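Local coordinates for protein actinorhodin polyketide putative beta-ketoacyl synthase 2 (Streptomyces coelicolor A3, PDB 1TQY) that serves as the chain length factor of actinorhodin biosynthesis, a member of the beta-ketoacyl synthase family and probably a partner in polyketide chain assembly, at residues L24-G36 with V351-P364. Sequence-based numbering, arbitrary orientation.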
loop_
_atom_site.group_PDB
_atom_site.type_symbol
_atom_site.label_atom_id
_atom_site.label_comp_id
_atom_site.label_asym_id
_atom_site.label_seq_id
_atom_site.Cartn_x
_atom_site.Cartn_y
_atom_site.Cartn_z
ATOM N N LEU B 24 18.643 -7.568 -17.893
ATOM C CA LEU B 24 17.408 -8.332 -17.739
ATOM C C LEU B 24 17.783 -9.681 -17.159
ATOM O O LEU B 24 18.108 -10.611 -17.895
ATOM C CB LEU B 24 16.716 -8.555 -19.087
ATOM C CG LEU B 24 15.245 -8.132 -19.221
ATOM C CD1 LEU B 24 14.689 -8.734 -20.495
ATOM C CD2 LEU B 24 14.438 -8.567 -18.037
ATOM N N GLY B 25 17.737 -9.785 -15.840
ATOM C CA GLY B 25 18.103 -11.031 -15.198
ATOM C C GLY B 25 19.323 -10.791 -14.335
ATOM O O GLY B 25 20.150 -9.936 -14.641
ATOM N N LEU B 26 19.422 -11.544 -13.250
ATOM C CA LEU B 26 20.522 -11.420 -12.305
ATOM C C LEU B 26 21.914 -11.418 -12.931
ATOM O O LEU B 26 22.691 -10.498 -12.702
ATOM C CB LEU B 26 20.451 -12.554 -11.285
ATOM C CG LEU B 26 20.761 -12.298 -9.805
ATOM C CD1 LEU B 26 21.223 -13.627 -9.214
ATOM C CD2 LEU B 26 21.835 -11.237 -9.615
ATOM N N ALA B 27 22.236 -12.443 -13.717
ATOM C CA ALA B 27 23.570 -12.528 -14.306
ATOM C C ALA B 27 23.976 -11.274 -15.073
ATOM O O ALA B 27 25.016 -10.676 -14.785
ATOM C CB ALA B 27 23.678 -13.754 -15.205
ATOM N N PRO B 28 23.166 -10.856 -16.061
ATOM C CA PRO B 28 23.498 -9.659 -16.837
ATOM C C PRO B 28 23.640 -8.436 -15.933
ATOM O O PRO B 28 24.538 -7.615 -16.107
ATOM C CB PRO B 28 22.317 -9.524 -17.794
ATOM C CG PRO B 28 21.801 -10.918 -17.913
ATOM C CD PRO B 28 21.892 -11.436 -16.513
ATOM N N TYR B 29 22.742 -8.323 -14.966
ATOM C CA TYR B 29 22.771 -7.202 -14.045
ATOM C C TYR B 29 24.061 -7.169 -13.224
ATOM O O TYR B 29 24.783 -6.176 -13.234
ATOM C CB TYR B 29 21.568 -7.272 -13.109
ATOM C CG TYR B 29 21.635 -6.278 -11.979
ATOM C CD1 TYR B 29 21.460 -4.918 -12.210
ATOM C CD2 TYR B 29 21.905 -6.696 -10.681
ATOM C CE1 TYR B 29 21.548 -3.996 -11.176
ATOM C CE2 TYR B 29 21.996 -5.780 -9.642
ATOM C CZ TYR B 29 21.814 -4.435 -9.901
ATOM O OH TYR B 29 21.890 -3.546 -8.864
ATOM N N TRP B 30 24.341 -8.253 -12.513
ATOM C CA TRP B 30 25.544 -8.347 -11.688
ATOM C C TRP B 30 26.806 -8.093 -12.508
ATOM O O TRP B 30 27.785 -7.526 -12.015
ATOM C CB TRP B 30 25.631 -9.727 -11.056
ATOM C CG TRP B 30 26.790 -9.884 -10.141
ATOM C CD1 TRP B 30 27.797 -10.795 -10.251
ATOM C CD2 TRP B 30 27.030 -9.166 -8.924
ATOM N NE1 TRP B 30 28.646 -10.700 -9.173
ATOM C CE2 TRP B 30 28.197 -9.707 -8.342
ATOM C CE3 TRP B 30 26.368 -8.120 -8.269
ATOM C CZ2 TRP B 30 28.720 -9.242 -7.132
ATOM C CZ3 TRP B 30 26.887 -7.656 -7.066
ATOM C CH2 TRP B 30 28.052 -8.220 -6.509
ATOM N N SER B 31 26.783 -8.521 -13.762
ATOM C CA SER B 31 27.926 -8.317 -14.623
ATOM C C SER B 31 28.131 -6.838 -14.920
ATOM O O SER B 31 29.258 -6.346 -14.890
ATOM C CB SER B 31 27.750 -9.077 -15.932
ATOM O OG SER B 31 28.707 -8.625 -16.878
ATOM N N ALA B 32 27.042 -6.129 -15.199
ATOM C CA ALA B 32 27.114 -4.701 -15.510
ATOM C C ALA B 32 27.533 -3.875 -14.289
ATOM O O ALA B 32 28.295 -2.914 -14.405
ATOM C CB ALA B 32 25.768 -4.214 -16.033
ATOM N N VAL B 33 27.033 -4.266 -13.122
ATOM C CA VAL B 33 27.345 -3.578 -11.877
ATOM C C VAL B 33 28.822 -3.633 -11.518
ATOM O O VAL B 33 29.423 -2.616 -11.181
ATOM C CB VAL B 33 26.554 -4.174 -10.718
ATOM C CG1 VAL B 33 27.023 -3.568 -9.406
ATOM C CG2 VAL B 33 25.083 -3.923 -10.930
ATOM N N LEU B 34 29.402 -4.824 -11.580
ATOM C CA LEU B 34 30.806 -4.983 -11.245
ATOM C C LEU B 34 31.699 -4.302 -12.266
ATOM O O LEU B 34 32.819 -3.903 -11.954
ATOM C CB LEU B 34 31.166 -6.467 -11.143
ATOM C CG LEU B 34 30.580 -7.246 -9.958
ATOM C CD1 LEU B 34 31.099 -8.671 -9.977
ATOM C CD2 LEU B 34 30.964 -6.570 -8.644
ATOM N N ASP B 35 31.193 -4.161 -13.484
ATOM C CA ASP B 35 31.947 -3.527 -14.550
ATOM C C ASP B 35 31.649 -2.039 -14.681
ATOM O O ASP B 35 32.210 -1.353 -15.539
ATOM C CB ASP B 35 31.652 -4.217 -15.879
ATOM C CG ASP B 35 32.504 -3.678 -17.000
ATOM O OD1 ASP B 35 33.724 -3.505 -16.770
ATOM O OD2 ASP B 35 31.969 -3.431 -18.104
ATOM N N GLY B 36 30.760 -1.536 -13.836
ATOM C CA GLY B 36 30.415 -0.131 -13.899
ATOM C C GLY B 36 29.546 0.274 -15.075
ATOM O O GLY B 36 29.364 1.467 -15.300
ATOM N N VAL B 351 19.273 -7.150 -3.356
ATOM C CA VAL B 351 19.825 -8.191 -4.214
ATOM C C VAL B 351 21.303 -7.922 -4.461
ATOM O O VAL B 351 22.137 -8.825 -4.396
ATOM C CB VAL B 351 19.104 -8.242 -5.583
ATOM C CG1 VAL B 351 19.850 -9.181 -6.533
ATOM C CG2 VAL B 351 17.679 -8.720 -5.404
ATOM N N THR B 352 21.628 -6.666 -4.745
ATOM C CA THR B 352 23.008 -6.287 -5.016
ATOM C C THR B 352 23.888 -6.534 -3.789
ATOM O O THR B 352 25.018 -7.015 -3.921
ATOM C CB THR B 352 23.067 -4.819 -5.459
ATOM O OG1 THR B 352 22.103 -4.612 -6.505
ATOM C CG2 THR B 352 24.440 -4.475 -5.996
ATOM N N ALA B 353 23.359 -6.241 -2.603
ATOM C CA ALA B 353 24.097 -6.452 -1.354
ATOM C C ALA B 353 24.338 -7.941 -1.090
ATOM O O ALA B 353 25.462 -8.351 -0.773
ATOM C CB ALA B 353 23.332 -5.832 -0.192
ATOM N N LEU B 354 23.292 -8.753 -1.236
ATOM C CA LEU B 354 23.415 -10.200 -1.009
ATOM C C LEU B 354 24.476 -10.814 -1.925
ATOM O O LEU B 354 25.228 -11.706 -1.524
ATOM C CB LEU B 354 22.061 -10.895 -1.233
ATOM C CG LEU B 354 21.025 -10.607 -0.134
ATOM C CD1 LEU B 354 19.618 -10.992 -0.576
ATOM C CD2 LEU B 354 21.435 -11.359 1.115
ATOM N N MET B 355 24.527 -10.317 -3.156
ATOM C CA MET B 355 25.479 -10.788 -4.145
ATOM C C MET B 355 26.896 -10.406 -3.752
ATOM O O MET B 355 27.856 -11.131 -4.027
ATOM C CB MET B 355 25.141 -10.199 -5.515
ATOM C CG MET B 355 23.978 -10.893 -6.208
ATOM S SD MET B 355 24.483 -12.503 -6.876
ATOM C CE MET B 355 24.291 -13.520 -5.472
ATOM N N SER B 356 27.019 -9.249 -3.118
ATOM C CA SER B 356 28.310 -8.768 -2.671
ATOM C C SER B 356 28.772 -9.689 -1.552
ATOM O O SER B 356 29.926 -10.115 -1.517
ATOM C CB SER B 356 28.181 -7.324 -2.176
ATOM O OG SER B 356 27.818 -6.468 -3.248
ATOM N N LEU B 357 27.860 -10.015 -0.645
ATOM C CA LEU B 357 28.189 -10.906 0.458
ATOM C C LEU B 357 28.569 -12.287 -0.060
ATOM O O LEU B 357 29.537 -12.892 0.404
ATOM C CB LEU B 357 27.006 -11.037 1.412
ATOM C CG LEU B 357 26.521 -9.742 2.048
ATOM C CD1 LEU B 357 25.335 -10.055 2.926
ATOM C CD2 LEU B 357 27.635 -9.090 2.838
ATOM N N ARG B 358 27.808 -12.781 -1.030
ATOM C CA ARG B 358 28.067 -14.095 -1.587
ATOM C C ARG B 358 29.368 -14.158 -2.372
ATOM O O ARG B 358 30.146 -15.099 -2.216
ATOM C CB ARG B 358 26.917 -14.532 -2.489
ATOM C CG ARG B 358 26.842 -16.040 -2.618
ATOM C CD ARG B 358 25.863 -16.482 -3.674
ATOM N NE ARG B 358 26.264 -16.023 -4.997
ATOM C CZ ARG B 358 25.579 -16.271 -6.108
ATOM N NH1 ARG B 358 24.457 -16.977 -6.049
ATOM N NH2 ARG B 358 26.013 -15.815 -7.278
ATOM N N GLU B 359 29.599 -13.153 -3.214
ATOM C CA GLU B 359 30.801 -13.079 -4.048
ATOM C C GLU B 359 32.037 -12.528 -3.345
ATOM O O GLU B 359 33.109 -12.464 -3.945
ATOM C CB GLU B 359 30.529 -12.225 -5.287
ATOM C CG GLU B 359 30.398 -13.024 -6.569
ATOM C CD GLU B 359 29.255 -14.014 -6.510
ATOM O OE1 GLU B 359 28.097 -13.575 -6.321
ATOM O OE2 GLU B 359 29.511 -15.227 -6.653
ATOM N N GLY B 360 31.894 -12.111 -2.092
ATOM C CA GLY B 360 33.040 -11.579 -1.374
ATOM C C GLY B 360 33.594 -10.250 -1.880
ATOM O O GLY B 360 34.720 -9.884 -1.539
ATOM N N VAL B 361 32.819 -9.525 -2.686
ATOM C CA VAL B 361 33.253 -8.231 -3.208
ATOM C C VAL B 361 32.152 -7.181 -3.098
ATOM O O VAL B 361 30.966 -7.495 -3.228
ATOM C CB VAL B 361 33.675 -8.321 -4.693
ATOM C CG1 VAL B 361 34.872 -9.250 -4.840
ATOM C CG2 VAL B 361 32.504 -8.812 -5.539
ATOM N N ILE B 362 32.543 -5.933 -2.853
ATOM C CA ILE B 362 31.574 -4.843 -2.748
ATOM C C ILE B 362 31.325 -4.201 -4.110
ATOM O O ILE B 362 32.242 -3.649 -4.721
ATOM C CB ILE B 362 32.055 -3.738 -1.768
ATOM C CG1 ILE B 362 32.254 -4.340 -0.367
ATOM C CG2 ILE B 362 31.029 -2.598 -1.721
ATOM C CD1 ILE B 362 32.828 -3.376 0.666
ATOM N N ALA B 363 30.080 -4.276 -4.577
ATOM C CA ALA B 363 29.683 -3.685 -5.859
ATOM C C ALA B 363 30.090 -2.214 -5.795
ATOM O O ALA B 363 29.788 -1.530 -4.829
ATOM C CB ALA B 363 28.180 -3.813 -6.034
ATOM N N PRO B 364 30.775 -1.708 -6.827
ATOM C CA PRO B 364 31.221 -0.312 -6.851
ATOM C C PRO B 364 30.178 0.729 -7.249
ATOM O O PRO B 364 29.067 0.393 -7.662
ATOM C CB PRO B 364 32.372 -0.351 -7.843
ATOM C CG PRO B 364 31.850 -1.309 -8.881
ATOM C CD PRO B 364 31.260 -2.431 -8.016
#
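W30 pushes its indole from helix 26-34 onto the side of helix 351-359, a knob in the hole formed by T352, M355, S356 and E359. Its CG stands anti to the backbone N (chi1 -177°), which carries the flat ring across to the other helix. M355 covers one face of that ring, atom by atom from the backbone outward. CB lies over the six-membered ring, 3.6 Å from its centroid, a CH-pi contact. CG touches L26 CD2, and bends at chi2 and chi3 set SD above the five-membered ring, 4.7 Å from the centroid, a rather distant Met-aromatic contact; the same sulfur meets L26 CD2 at 4.0 Å. Finally CE bends away to lie over the guanidinium of R358, whose NH2 makes a salt bridge to E359 OE1. L34 CD1 covers the opposite face of the indole, and S356 OG comes in at its edge.

Deeper in, the hydroxyls of Y29 and T352 meet, OH to OG1 2.6 Å apart, with OG1 near the plane of the tyrosine ring; L348 O is a second partner for OG1. After helix 351-359 the chain turns back along helix 26-34, where V33 CG1 packs on A363 CB at 3.6 Å and L34 CD2 meets V361 CG2 at 4.1 Å. The axes of segments 26-34 and 351-359 cross at -76°, 11.3 Å apart at closest approach, joining a helix beside strand 11-20 to one packed on strands 301-303 and 402-410 of the thiolase-like fold. Carbon and sulfur against an aromatic face make most of this buried joint, and the Y29–T352 hydroxyl pair adds a short polar tie at its inner side.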